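Local coordinates for gifsy-2 prophage ATP-binding sugar transporter-like protein (Salmonella typhimurium LT2, PDB 2PP6) that is of unestablished function but may bind ATP and take part in sugar transport, and folds as a small beta barrel carrying an N-terminal helix, at residues F77-I82 / P89-E94; N54-S59 / R83-K88; V27-T32 / R66-V71. All coordinates share one frame; numbering follows the deposited sequence.

Interaction 1: residues F77-I82 / P89-E94; sequences FTVTRI and PQLTLE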
ATOM      1  N   PHE A  77     -29.225 -20.408  -2.304  1.00 27.41           N
ATOM      2  CA  PHE A  77     -29.566 -19.273  -1.471  1.00 21.92           C
ATOM      3  C   PHE A  77     -30.307 -18.249  -2.301  1.00 22.52           C
ATOM      4  O   PHE A  77     -30.417 -18.372  -3.513  1.00 16.65           O
ATOM      5  CB  PHE A  77     -28.310 -18.593  -0.907  1.00 25.94           C
ATOM      6  CG  PHE A  77     -27.474 -19.465  -0.012  1.00 25.12           C
ATOM      7  CD1 PHE A  77     -26.560 -20.374  -0.548  1.00 21.70           C
ATOM      8  CD2 PHE A  77     -27.549 -19.328   1.372  1.00 23.33           C
ATOM      9  CE1 PHE A  77     -25.720 -21.132   0.283  1.00 20.38           C
ATOM     10  CE2 PHE A  77     -26.712 -20.084   2.220  1.00 25.16           C
ATOM     11  CZ  PHE A  77     -25.796 -20.985   1.672  1.00 25.51           C
ATOM     12  N   THR A  78     -30.812 -17.226  -1.631  1.00 29.01           N
ATOM     13  CA  THR A  78     -31.512 -16.154  -2.304  1.00 28.60           C
ATOM     14  C   THR A  78     -30.943 -14.852  -1.752  1.00 28.92           C
ATOM     15  O   THR A  78     -30.780 -14.685  -0.542  1.00 28.75           O
ATOM     16  CB  THR A  78     -33.037 -16.243  -2.055  1.00 26.06           C
ATOM     17  OG1 THR A  78     -33.531 -17.458  -2.631  1.00 31.58           O
ATOM     18  CG2 THR A  78     -33.771 -15.072  -2.691  1.00 31.51           C
ATOM     19  N   VAL A  79     -30.590 -13.954  -2.657  1.00 27.40           N
ATOM     20  CA  VAL A  79     -30.048 -12.671  -2.272  1.00 27.25           C
ATOM     21  C   VAL A  79     -31.210 -11.838  -1.759  1.00 29.94           C
ATOM     22  O   VAL A  79     -32.040 -11.363  -2.542  1.00 27.53           O
ATOM     23  CB  VAL A  79     -29.399 -11.960  -3.477  1.00 30.51           C
ATOM     24  CG1 VAL A  79     -29.058 -10.518  -3.111  1.00 26.45           C
ATOM     25  CG2 VAL A  79     -28.156 -12.707  -3.904  1.00 23.30           C
ATOM     26  N   THR A  80     -31.263 -11.669  -0.441  1.00 38.36           N
ATOM     27  CA  THR A  80     -32.325 -10.897   0.188  1.00 43.01           C
ATOM     28  C   THR A  80     -32.027  -9.401   0.226  1.00 44.45           C
ATOM     29  O   THR A  80     -32.949  -8.598   0.197  1.00 44.19           O
ATOM     30  CB  THR A  80     -32.598 -11.395   1.611  1.00 53.72           C
ATOM     31  OG1 THR A  80     -31.470 -11.115   2.451  1.00 61.31           O
ATOM     32  CG2 THR A  80     -32.845 -12.889   1.589  1.00 57.31           C
ATOM     33  N   ARG A  81     -30.754  -9.022   0.300  1.00 34.70           N
ATOM     34  CA  ARG A  81     -30.400  -7.605   0.297  1.00 33.79           C
ATOM     35  C   ARG A  81     -28.997  -7.370  -0.244  1.00 29.52           C
ATOM     36  O   ARG A  81     -28.157  -8.260  -0.226  1.00 24.91           O
ATOM     37  CB  ARG A  81     -30.541  -6.994   1.696  1.00 67.60           C
ATOM     38  CG  ARG A  81     -29.383  -7.229   2.625  1.00 85.11           C
ATOM     39  CD  ARG A  81     -29.668  -6.660   4.014  1.00 95.05           C
ATOM     40  NE  ARG A  81     -30.681  -7.425   4.745  1.00101.59           N
ATOM     41  CZ  ARG A  81     -31.997  -7.282   4.596  1.00102.92           C
ATOM     42  NH1 ARG A  81     -32.486  -6.394   3.739  1.00103.38           N
ATOM     43  NH2 ARG A  81     -32.828  -8.039   5.304  1.00101.36           N
ATOM     44  N   ILE A  82     -28.742  -6.157  -0.711  1.00 30.53           N
ATOM     45  CA  ILE A  82     -27.457  -5.831  -1.309  1.00 28.05           C
ATOM     46  C   ILE A  82     -26.843  -4.521  -0.825  1.00 27.23           C
ATOM     47  O   ILE A  82     -27.386  -3.448  -1.057  1.00 29.49           O
ATOM     48  CB  ILE A  82     -27.616  -5.779  -2.857  1.00 23.74           C
ATOM     49  CG1 ILE A  82     -27.740  -7.205  -3.414  1.00 21.48           C
ATOM     50  CG2 ILE A  82     -26.485  -4.997  -3.490  1.00 14.86           C
ATOM     51  CD1 ILE A  82     -27.972  -7.272  -4.923  1.00 16.25           C
ATOM     52  N   PRO A  89     -20.461  -5.393  -4.435  1.00 24.71           N
ATOM     53  CA  PRO A  89     -21.722  -5.939  -3.940  1.00 22.56           C
ATOM     54  C   PRO A  89     -21.565  -6.822  -2.710  1.00 22.36           C
ATOM     55  O   PRO A  89     -20.862  -7.816  -2.740  1.00 22.16           O
ATOM     56  CB  PRO A  89     -22.240  -6.753  -5.126  1.00 27.79           C
ATOM     57  CG  PRO A  89     -21.595  -6.111  -6.301  1.00 30.54           C
ATOM     58  CD  PRO A  89     -20.202  -5.838  -5.808  1.00 28.73           C
ATOM     59  N   GLN A  90     -22.196  -6.452  -1.613  1.00 29.54           N
ATOM     60  CA  GLN A  90     -22.139  -7.307  -0.451  1.00 28.16           C
ATOM     61  C   GLN A  90     -23.533  -7.908  -0.379  1.00 27.19           C
ATOM     62  O   GLN A  90     -24.491  -7.193  -0.110  1.00 24.53           O
ATOM     63  CB  GLN A  90     -21.856  -6.529   0.813  1.00 25.04           C
ATOM     64  CG  GLN A  90     -22.129  -7.393   1.998  1.00 32.79           C
ATOM     65  CD  GLN A  90     -21.710  -6.761   3.271  1.00 34.86           C
ATOM     66  OE1 GLN A  90     -20.526  -6.666   3.561  1.00 36.69           O
ATOM     67  NE2 GLN A  90     -22.683  -6.309   4.052  1.00 43.31           N
ATOM     68  N   LEU A  91     -23.636  -9.213  -0.622  1.00 16.47           N
ATOM     69  CA  LEU A  91     -24.922  -9.892  -0.634  1.00 15.27           C
ATOM     70  C   LEU A  91     -25.319 -10.630   0.648  1.00 16.97           C
ATOM     71  O   LEU A  91     -24.503 -11.304   1.291  1.00 14.81           O
ATOM     72  CB  LEU A  91     -24.954 -10.886  -1.795  1.00 18.26           C
ATOM     73  CG  LEU A  91     -24.319 -10.453  -3.122  1.00 17.84           C
ATOM     74  CD1 LEU A  91     -24.524 -11.557  -4.170  1.00 14.70           C
ATOM     75  CD2 LEU A  91     -24.928  -9.145  -3.598  1.00 16.61           C
ATOM     76  N   THR A  92     -26.588 -10.490   1.017  1.00 25.17           N
ATOM     77  CA  THR A  92     -27.114 -11.189   2.177  1.00 29.56           C
ATOM     78  C   THR A  92     -27.898 -12.329   1.556  1.00 29.55           C
ATOM     79  O   THR A  92     -28.842 -12.101   0.794  1.00 28.87           O
ATOM     80  CB  THR A  92     -28.052 -10.313   3.021  1.00 32.61           C
ATOM     81  OG1 THR A  92     -27.292  -9.273   3.650  1.00 30.28           O
ATOM     82  CG2 THR A  92     -28.738 -11.155   4.089  1.00 28.08           C
ATOM     83  N   LEU A  93     -27.485 -13.551   1.881  1.00 36.92           N
ATOM     84  CA  LEU A  93     -28.091 -14.750   1.324  1.00 39.96           C
ATOM     85  C   LEU A  93     -28.862 -15.578   2.334  1.00 47.84           C
ATOM     86  O   LEU A  93     -28.401 -15.792   3.460  1.00 42.70           O
ATOM     87  CB  LEU A  93     -27.002 -15.637   0.737  1.00 24.54           C
ATOM     88  CG  LEU A  93     -25.853 -14.976  -0.000  1.00 14.37           C
ATOM     89  CD1 LEU A  93     -24.790 -16.009  -0.326  1.00 14.23           C
ATOM     90  CD2 LEU A  93     -26.383 -14.345  -1.260  1.00 14.88           C
ATOM     91  N   GLU A  94     -30.022 -16.070   1.906  1.00 53.98           N
ATOM     92  CA  GLU A  94     -30.860 -16.918   2.746  1.00 59.55           C
ATOM     93  C   GLU A  94     -31.048 -18.289   2.093  1.00 58.62           C
ATOM     94  O   GLU A  94     -31.197 -18.385   0.871  1.00 50.86           O
ATOM     95  CB  GLU A  94     -32.223 -16.257   2.981  1.00 95.26           C
ATOM     96  CG  GLU A  94     -32.144 -14.950   3.764  1.00122.83           C
ATOM     97  CD  GLU A  94     -31.506 -15.107   5.138  1.00134.26           C
ATOM     98  OE1 GLU A  94     -31.236 -14.074   5.791  1.00139.23           O
ATOM     99  OE2 GLU A  94     -31.277 -16.257   5.570  1.00139.70           O
TER

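Interaction 2: residues N54-S59 / R83-K88; sequences NVVVFS and RRFNGK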
ATOM      1  N   ASN A  54     -23.270 -14.033   4.445  1.00 34.40           N
ATOM      2  CA  ASN A  54     -22.913 -12.734   3.876  1.00 29.83           C
ATOM      3  C   ASN A  54     -21.621 -12.807   3.054  1.00 26.87           C
ATOM      4  O   ASN A  54     -20.627 -13.354   3.511  1.00 24.46           O
ATOM      5  CB  ASN A  54     -22.769 -11.719   5.004  1.00 35.23           C
ATOM      6  CG  ASN A  54     -23.372 -10.392   4.652  1.00 39.37           C
ATOM      7  OD1 ASN A  54     -22.754  -9.583   3.967  1.00 42.29           O
ATOM      8  ND2 ASN A  54     -24.602 -10.166   5.094  1.00 42.80           N
ATOM      9  N   VAL A  55     -21.622 -12.260   1.843  1.00 36.91           N
ATOM     10  CA  VAL A  55     -20.427 -12.327   0.999  1.00 35.02           C
ATOM     11  C   VAL A  55     -20.290 -11.129   0.079  1.00 32.99           C
ATOM     12  O   VAL A  55     -21.290 -10.526  -0.304  1.00 34.14           O
ATOM     13  CB  VAL A  55     -20.468 -13.547   0.079  1.00 19.87           C
ATOM     14  CG1 VAL A  55     -20.866 -14.782   0.863  1.00 12.02           C
ATOM     15  CG2 VAL A  55     -21.447 -13.291  -1.061  1.00 22.41           C
ATOM     16  N   VAL A  56     -19.062 -10.778  -0.289  1.00 25.70           N
ATOM     17  CA  VAL A  56     -18.902  -9.679  -1.225  1.00 23.18           C
ATOM     18  C   VAL A  56     -18.377 -10.249  -2.552  1.00 21.99           C
ATOM     19  O   VAL A  56     -17.535 -11.143  -2.574  1.00 21.91           O
ATOM     20  CB  VAL A  56     -18.004  -8.550  -0.665  1.00 19.48           C
ATOM     21  CG1 VAL A  56     -17.723  -8.789   0.778  1.00 17.75           C
ATOM     22  CG2 VAL A  56     -16.767  -8.412  -1.474  1.00 19.51           C
ATOM     23  N   VAL A  57     -18.925  -9.746  -3.653  1.00 17.81           N
ATOM     24  CA  VAL A  57     -18.603 -10.207  -4.994  1.00 18.78           C
ATOM     25  C   VAL A  57     -17.398  -9.532  -5.626  1.00 19.07           C
ATOM     26  O   VAL A  57     -17.399  -8.324  -5.847  1.00 24.17           O
ATOM     27  CB  VAL A  57     -19.830 -10.007  -5.910  1.00 14.69           C
ATOM     28  CG1 VAL A  57     -19.566 -10.589  -7.295  1.00  9.95           C
ATOM     29  CG2 VAL A  57     -21.032 -10.668  -5.280  1.00  8.04           C
ATOM     30  N   PHE A  58     -16.378 -10.312  -5.954  1.00 22.45           N
ATOM     31  CA  PHE A  58     -15.179  -9.738  -6.552  1.00 21.41           C
ATOM     32  C   PHE A  58     -15.125  -9.719  -8.075  1.00 22.96           C
ATOM     33  O   PHE A  58     -14.572  -8.794  -8.657  1.00 27.72           O
ATOM     34  CB  PHE A  58     -13.941 -10.428  -5.998  1.00 15.78           C
ATOM     35  CG  PHE A  58     -13.539  -9.936  -4.631  1.00 16.52           C
ATOM     36  CD1 PHE A  58     -12.340  -9.276  -4.446  1.00 13.39           C
ATOM     37  CD2 PHE A  58     -14.375 -10.125  -3.531  1.00 18.28           C
ATOM     38  CE1 PHE A  58     -11.974  -8.805  -3.180  1.00 18.67           C
ATOM     39  CE2 PHE A  58     -14.015  -9.663  -2.265  1.00 19.26           C
ATOM     40  CZ  PHE A  58     -12.818  -9.002  -2.087  1.00 19.17           C
ATOM     41  N   SER A  59     -15.705 -10.715  -8.728  1.00 19.36           N
ATOM     42  CA  SER A  59     -15.690 -10.762 -10.185  1.00 20.83           C
ATOM     43  C   SER A  59     -16.415  -9.540 -10.744  1.00 22.29           C
ATOM     44  O   SER A  59     -17.388  -9.063 -10.148  1.00 23.43           O
ATOM     45  CB  SER A  59     -16.372 -12.041 -10.659  1.00 23.96           C
ATOM     46  OG  SER A  59     -15.740 -13.172 -10.094  1.00 29.22           O
ATOM     47  N   ARG A  83     -25.703  -4.600  -0.159  1.00 23.11           N
ATOM     48  CA  ARG A  83     -25.035  -3.389   0.311  1.00 26.10           C
ATOM     49  C   ARG A  83     -23.772  -3.116  -0.499  1.00 28.60           C
ATOM     50  O   ARG A  83     -23.541  -3.707  -1.547  1.00 24.89           O
ATOM     51  CB  ARG A  83     -24.673  -3.528   1.779  1.00 41.76           C
ATOM     52  CG  ARG A  83     -25.873  -3.522   2.651  1.00 52.71           C
ATOM     53  CD  ARG A  83     -25.680  -4.397   3.852  1.00 59.97           C
ATOM     54  NE  ARG A  83     -26.934  -4.506   4.584  1.00 66.77           N
ATOM     55  CZ  ARG A  83     -27.134  -5.336   5.600  1.00 69.07           C
ATOM     56  NH1 ARG A  83     -26.151  -6.138   6.004  1.00 69.55           N
ATOM     57  NH2 ARG A  83     -28.314  -5.353   6.214  1.00 69.02           N
ATOM     58  N   ARG A  84     -22.959  -2.195  -0.021  1.00 31.15           N
ATOM     59  CA  ARG A  84     -21.734  -1.906  -0.714  1.00 32.91           C
ATOM     60  C   ARG A  84     -20.583  -2.108   0.242  1.00 35.53           C
ATOM     61  O   ARG A  84     -20.696  -1.859   1.450  1.00 34.15           O
ATOM     62  CB  ARG A  84     -21.743  -0.481  -1.260  1.00 45.15           C
ATOM     63  CG  ARG A  84     -21.805  -0.437  -2.771  1.00 54.05           C
ATOM     64  CD  ARG A  84     -23.064  -1.113  -3.283  1.00 60.72           C
ATOM     65  NE  ARG A  84     -22.849  -1.778  -4.566  1.00 67.35           N
ATOM     66  CZ  ARG A  84     -23.817  -2.334  -5.289  1.00 68.88           C
ATOM     67  NH1 ARG A  84     -25.071  -2.297  -4.854  1.00 70.21           N
ATOM     68  NH2 ARG A  84     -23.529  -2.939  -6.435  1.00 68.06           N
ATOM     69  N   PHE A  85     -19.485  -2.612  -0.296  1.00 36.16           N
ATOM     70  CA  PHE A  85     -18.298  -2.829   0.496  1.00 38.97           C
ATOM     71  C   PHE A  85     -17.175  -2.352  -0.397  1.00 40.09           C
ATOM     72  O   PHE A  85     -16.715  -3.081  -1.277  1.00 38.78           O
ATOM     73  CB  PHE A  85     -18.123  -4.305   0.822  1.00 47.12           C
ATOM     74  CG  PHE A  85     -16.994  -4.571   1.759  1.00 52.76           C
ATOM     75  CD1 PHE A  85     -17.173  -4.441   3.126  1.00 54.65           C
ATOM     76  CD2 PHE A  85     -15.739  -4.923   1.273  1.00 55.21           C
ATOM     77  CE1 PHE A  85     -16.113  -4.659   4.010  1.00 56.00           C
ATOM     78  CE2 PHE A  85     -14.672  -5.142   2.141  1.00 55.36           C
ATOM     79  CZ  PHE A  85     -14.860  -5.010   3.516  1.00 56.80           C
ATOM     80  N   ASN A  86     -16.754  -1.109  -0.175  1.00 58.02           N
ATOM     81  CA  ASN A  86     -15.701  -0.498  -0.970  1.00 58.90           C
ATOM     82  C   ASN A  86     -16.090  -0.625  -2.433  1.00 56.79           C
ATOM     83  O   ASN A  86     -15.272  -0.992  -3.286  1.00 56.00           O
ATOM     84  CB  ASN A  86     -14.366  -1.189  -0.716  1.00 71.80           C
ATOM     85  CG  ASN A  86     -13.987  -1.185   0.746  1.00 78.67           C
ATOM     86  OD1 ASN A  86     -14.696  -1.735   1.587  1.00 83.35           O
ATOM     87  ND2 ASN A  86     -12.870  -0.550   1.062  1.00 83.51           N
ATOM     88  N   GLY A  87     -17.362  -0.338  -2.707  1.00 47.07           N
ATOM     89  CA  GLY A  87     -17.865  -0.387  -4.064  1.00 42.19           C
ATOM     90  C   GLY A  87     -18.189  -1.760  -4.615  1.00 41.33           C
ATOM     91  O   GLY A  87     -18.503  -1.877  -5.794  1.00 40.69           O
ATOM     92  N   LYS A  88     -18.104  -2.803  -3.794  1.00 32.74           N
ATOM     93  CA  LYS A  88     -18.426  -4.135  -4.273  1.00 29.65           C
ATOM     94  C   LYS A  88     -19.701  -4.644  -3.659  1.00 26.78           C
ATOM     95  O   LYS A  88     -20.017  -4.383  -2.507  1.00 24.61           O
ATOM     96  CB  LYS A  88     -17.310  -5.113  -3.972  1.00 36.04           C
ATOM     97  CG  LYS A  88     -16.035  -4.744  -4.634  1.00 40.74           C
ATOM     98  CD  LYS A  88     -15.095  -5.906  -4.627  1.00 48.28           C
ATOM     99  CE  LYS A  88     -13.681  -5.417  -4.630  1.00 52.88           C
ATOM    100  NZ  LYS A  88     -13.468  -4.627  -3.383  1.00 53.42           N
TER

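Interaction 3: residues V27-T32 / R66-V71; sequences VNINGT and RGDRVV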
ATOM      1  N   VAL A  27     -18.556 -19.459  -7.259  1.00 21.70           N
ATOM      2  CA  VAL A  27     -19.963 -19.536  -6.942  1.00 22.66           C
ATOM      3  C   VAL A  27     -20.822 -19.157  -8.136  1.00 25.81           C
ATOM      4  O   VAL A  27     -20.388 -18.404  -9.003  1.00 28.04           O
ATOM      5  CB  VAL A  27     -20.221 -18.599  -5.730  1.00 20.90           C
ATOM      6  CG1 VAL A  27     -21.134 -17.440  -6.108  1.00 21.70           C
ATOM      7  CG2 VAL A  27     -20.730 -19.390  -4.577  1.00 20.11           C
ATOM      8  N   ASN A  28     -22.042 -19.676  -8.186  1.00 21.94           N
ATOM      9  CA  ASN A  28     -22.919 -19.369  -9.297  1.00 21.36           C
ATOM     10  C   ASN A  28     -24.032 -18.438  -8.850  1.00 21.39           C
ATOM     11  O   ASN A  28     -24.779 -18.763  -7.927  1.00 22.77           O
ATOM     12  CB  ASN A  28     -23.503 -20.657  -9.883  1.00 20.89           C
ATOM     13  CG  ASN A  28     -24.236 -20.422 -11.193  1.00 21.26           C
ATOM     14  OD1 ASN A  28     -25.331 -19.846 -11.218  1.00 21.54           O
ATOM     15  ND2 ASN A  28     -23.630 -20.864 -12.298  1.00 18.57           N
ATOM     16  N   ILE A  29     -24.122 -17.277  -9.502  1.00 20.92           N
ATOM     17  CA  ILE A  29     -25.139 -16.272  -9.209  1.00 22.41           C
ATOM     18  C   ILE A  29     -25.986 -16.044 -10.445  1.00 22.71           C
ATOM     19  O   ILE A  29     -25.494 -15.628 -11.478  1.00 23.27           O
ATOM     20  CB  ILE A  29     -24.516 -14.936  -8.802  1.00 20.84           C
ATOM     21  CG1 ILE A  29     -23.799 -15.089  -7.451  1.00 21.33           C
ATOM     22  CG2 ILE A  29     -25.592 -13.867  -8.749  1.00 18.43           C
ATOM     23  CD1 ILE A  29     -23.255 -13.784  -6.868  1.00 16.75           C
ATOM     24  N   ASN A  30     -27.274 -16.318 -10.324  1.00 30.83           N
ATOM     25  CA  ASN A  30     -28.199 -16.183 -11.431  1.00 32.17           C
ATOM     26  C   ASN A  30     -27.663 -16.726 -12.755  1.00 30.38           C
ATOM     27  O   ASN A  30     -27.756 -16.080 -13.790  1.00 27.56           O
ATOM     28  CB  ASN A  30     -28.626 -14.734 -11.604  1.00 39.14           C
ATOM     29  CG  ASN A  30     -29.890 -14.620 -12.401  1.00 38.43           C
ATOM     30  OD1 ASN A  30     -30.824 -15.392 -12.188  1.00 38.44           O
ATOM     31  ND2 ASN A  30     -29.939 -13.668 -13.320  1.00 38.20           N
ATOM     32  N   GLY A  31     -27.094 -17.921 -12.720  1.00 29.52           N
ATOM     33  CA  GLY A  31     -26.598 -18.522 -13.945  1.00 28.73           C
ATOM     34  C   GLY A  31     -25.181 -18.191 -14.359  1.00 27.39           C
ATOM     35  O   GLY A  31     -24.697 -18.766 -15.326  1.00 29.59           O
ATOM     36  N   THR A  32     -24.518 -17.278 -13.651  1.00 27.32           N
ATOM     37  CA  THR A  32     -23.149 -16.905 -13.986  1.00 27.42           C
ATOM     38  C   THR A  32     -22.170 -17.283 -12.875  1.00 30.27           C
ATOM     39  O   THR A  32     -22.397 -16.988 -11.700  1.00 27.31           O
ATOM     40  CB  THR A  32     -23.009 -15.382 -14.211  1.00 31.71           C
ATOM     41  OG1 THR A  32     -24.045 -14.908 -15.077  1.00 30.58           O
ATOM     42  CG2 THR A  32     -21.675 -15.072 -14.842  1.00 29.12           C
ATOM     43  N   ARG A  66     -31.523  -8.607  -5.906  1.00 31.91           N
ATOM     44  CA  ARG A  66     -32.378  -9.193  -4.889  1.00 30.31           C
ATOM     45  C   ARG A  66     -33.262 -10.164  -5.677  1.00 28.42           C
ATOM     46  O   ARG A  66     -33.797  -9.801  -6.721  1.00 24.29           O
ATOM     47  CB  ARG A  66     -33.213  -8.107  -4.212  1.00 48.84           C
ATOM     48  CG  ARG A  66     -32.433  -7.249  -3.236  1.00 62.60           C
ATOM     49  CD  ARG A  66     -32.681  -5.778  -3.475  1.00 69.01           C
ATOM     50  NE  ARG A  66     -34.074  -5.407  -3.263  1.00 72.99           N
ATOM     51  CZ  ARG A  66     -34.713  -4.484  -3.976  1.00 76.28           C
ATOM     52  NH1 ARG A  66     -34.080  -3.841  -4.953  1.00 76.10           N
ATOM     53  NH2 ARG A  66     -35.979  -4.193  -3.708  1.00 77.27           N
ATOM     54  N   GLY A  67     -33.382 -11.400  -5.206  1.00 44.79           N
ATOM     55  CA  GLY A  67     -34.186 -12.373  -5.924  1.00 48.05           C
ATOM     56  C   GLY A  67     -33.326 -13.513  -6.445  1.00 52.29           C
ATOM     57  O   GLY A  67     -33.678 -14.690  -6.268  1.00 54.99           O
ATOM     58  N   ASP A  68     -32.201 -13.153  -7.079  1.00 27.28           N
ATOM     59  CA  ASP A  68     -31.221 -14.103  -7.632  1.00 27.28           C
ATOM     60  C   ASP A  68     -30.968 -15.301  -6.746  1.00 27.28           C
ATOM     61  O   ASP A  68     -30.866 -15.179  -5.523  1.00 47.09           O
ATOM     62  CB  ASP A  68     -29.858 -13.437  -7.836  1.00 43.28           C
ATOM     63  CG  ASP A  68     -29.833 -12.475  -8.997  1.00 43.28           C
ATOM     64  OD1 ASP A  68     -30.855 -12.362  -9.703  1.00 43.28           O
ATOM     65  OD2 ASP A  68     -28.780 -11.837  -9.205  1.00 43.28           O
ATOM     66  N   ARG A  69     -30.867 -16.463  -7.379  1.00 35.88           N
ATOM     67  CA  ARG A  69     -30.564 -17.673  -6.646  1.00 37.17           C
ATOM     68  C   ARG A  69     -29.053 -17.777  -6.750  1.00 34.80           C
ATOM     69  O   ARG A  69     -28.463 -17.500  -7.804  1.00 33.94           O
ATOM     70  CB  ARG A  69     -31.243 -18.901  -7.254  1.00 57.29           C
ATOM     71  CG  ARG A  69     -30.991 -19.163  -8.728  1.00 76.01           C
ATOM     72  CD  ARG A  69     -31.728 -20.444  -9.131  1.00 87.84           C
ATOM     73  NE  ARG A  69     -32.052 -20.514 -10.558  1.00 93.79           N
ATOM     74  CZ  ARG A  69     -32.891 -21.404 -11.091  1.00 96.37           C
ATOM     75  NH1 ARG A  69     -33.492 -22.305 -10.319  1.00 95.93           N
ATOM     76  NH2 ARG A  69     -33.135 -21.389 -12.398  1.00 96.86           N
ATOM     77  N   VAL A  70     -28.427 -18.154  -5.644  1.00 32.72           N
ATOM     78  CA  VAL A  70     -26.987 -18.265  -5.579  1.00 24.98           C
ATOM     79  C   VAL A  70     -26.605 -19.651  -5.124  1.00 22.98           C
ATOM     80  O   VAL A  70     -26.991 -20.052  -4.035  1.00 25.17           O
ATOM     81  CB  VAL A  70     -26.425 -17.272  -4.555  1.00 26.01           C
ATOM     82  CG1 VAL A  70     -24.926 -17.484  -4.392  1.00 24.21           C
ATOM     83  CG2 VAL A  70     -26.751 -15.856  -4.982  1.00 21.92           C
ATOM     84  N   VAL A  71     -25.857 -20.395  -5.934  1.00 25.95           N
ATOM     85  CA  VAL A  71     -25.437 -21.718  -5.492  1.00 22.86           C
ATOM     86  C   VAL A  71     -24.070 -21.576  -4.855  1.00 25.37           C
ATOM     87  O   VAL A  71     -23.096 -21.219  -5.517  1.00 23.87           O
ATOM     88  CB  VAL A  71     -25.323 -22.717  -6.636  1.00 12.85           C
ATOM     89  CG1 VAL A  71     -24.859 -24.056  -6.083  1.00  6.85           C
ATOM     90  CG2 VAL A  71     -26.661 -22.851  -7.346  1.00 10.01           C
TER
HETATM   91  O   HOH W   1     -27.733 -19.285  -9.812  1.00 40.19           O

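Interaction 1: residues F77-I82 / P89-E94
Leu93 and Val79 face each other as a non-hydrogen-bonded pair in the antiparallel hairpin formed by 77-82 and 89-94, whose strand directions lie 135° apart. Followed outward, Leu93 first sets its CB against Phe77 CB, 3.6 Å away, with CD2 of the phenyl ring nearby and the two side chains crossing at about a right angle. CG lies beside the backbone N, anti to the carbonyl carbon (chi1 -39°), and from there CD2 comes within 3.6 Å of Val79 CG2. The same Val79 methyl also receives CD1 of Leu91, at 3.8 Å, so a single valine methyl touches both leucines, which approach it from adjacent directions. The other branch of Leu91, CD2, runs alongside Ile82 and meets its CG1.

Thr78 and Glu94 form a hydrogen-bonded pair: Thr78 N lies 2.8 Å from Glu94 O, and Glu94 N is 2.9 Å from Thr78 O. Beyond Val79 the strands fall out of step, because Thr80 and Arg81 together stand opposite the single residue Thr92, a beta bulge in which Thr80 has nearly helical backbone angles. Thr92 O is gripped twice by Thr80: the amide N comes in nearly along the C=O axis at 2.8 Å, while the hydroxyl OG1 adds a longer bond from above the carbonyl plane. Thr92 N in turn donates to Arg81 O at 3.0 Å, and Ile82 can then pair with Leu91 on the apolar face.

Thr78, Arg81, Thr92 and Glu94 turn to the other face, where Thr78 OG1 bonds Asn96. On the apolar face Val79 and Leu93 reach Val70 of strand 69-72, and Leu91 touches Val57 of strand 53-57, so the hairpin lies between these two strands in the wall of the barrel.

Interaction 2: residues N54-S59 / R83-K88
Val57 and Lys88 mark the nearest backbone approach of 54-59 and 83-88, with CA atoms 6.1 Å apart and no hydrogen bond joining the segments, so side chains, with the backbone carbonyl Val57 O, make the contact. Lys88 carries most of it. Its aliphatic chain leaves the backbone and passes Val57 O, which lies 3.6 Å from Lys88 CD, and then runs on over the ring of Phe58. There CD sits almost exactly on the ring normal, 4.2 Å from the ring centroid, in a CH-pi contact with one face. A bend at the last torsion (chi4 62°) turns the ammonium group off the axis: NZ is 4.8 Å from the centroid of the Phe58 ring and 26° off its normal, an off-centre cation-pi interaction. NZ also has a long, weak ion pair with Asp16 of helix 2-23, and the Phe58 side chain touches Ile19 and Ala20 of that helix. The lysine thus lies where helix 2-23 meets the barrel, and the ring face and distant carboxylate may modestly stabilise its ammonium group.

Val56 points at the other segment and divides its methyls between two residues. Its CG2 lies 4.2 Å from Lys88 CB, whereas CG1 approaches CD2 of the Phe85 ring at 4.4 Å. Leu42 touches both Val56 and Phe85 from outside the two segments.

Phe85 and Lys88 are themselves joined by a reciprocal pair of backbone hydrogen bonds, and the residues between them, Asn86 and Gly87, have positive phi. This is a beta hairpin with a two-residue loop, a type I' turn, at the tip of strands 75-85 and 88-95.

Interaction 3: residues V27-T32 / R66-V71
Val27 opens the contact by setting CG1 near Val70 CG1, 4.2 Å away, where the two side chains meet at a slant. Asn28 then forms a hydrogen-bonded pair with Val71: its O takes Val71 N at 2.8 Å, and its own N gives a longer bond of 3.3 Å to Val71 O. The side chain of Asn28 lies on the Val71 face of the sheet, where ND2 bonds Asp33 and OD1 accepts a water that also donates to Arg69 O. Ile29 follows as a non-hydrogen-bonded partner of Val70, the two lying side by side with Ile29 CG1 3.9 Å from Val70 CG2. These bonds join strands 25-29 and 69-72, the first and last in the order of the antiparallel sheet, and so close the barrel. Asn30 continues the pairing where the strand gives way to a type I' turn, its N meeting Arg69 O at 3.0 Å. With CG anti to the backbone N (chi1 -161°), its amide is stacked on the Asp68 carboxylate, the planes 8° apart; Asp68 OD2 accepts from Arg65 N. At Gly31 the backbone N makes a weak bond to Asn28 OD1, and Thr32 exchanges two backbone hydrogen bonds with Ile29.

All three contacts belong to one closed antiparallel barrel. Interaction 3 lies entirely before interaction 1 in sequence, while interaction 2 interleaves with both. Interactions 1 and 2 have centres about 10 Å apart and share strand 75-85; Gln90 O and Leu91 N, both of interaction 1, probably bond to Arg83 N and Val55 O. Interactions 1 and 3 are about 9 Å apart, centre to centre, and meet where strands 69-72 and 75-85 run side by side. Interactions 2 and 3, about 14 Å apart, touch through Val57 and Ile29. Interaction 1 thus forms part of the wall, interaction 3 its closing seam, and interaction 2 the end facing helix 2-23.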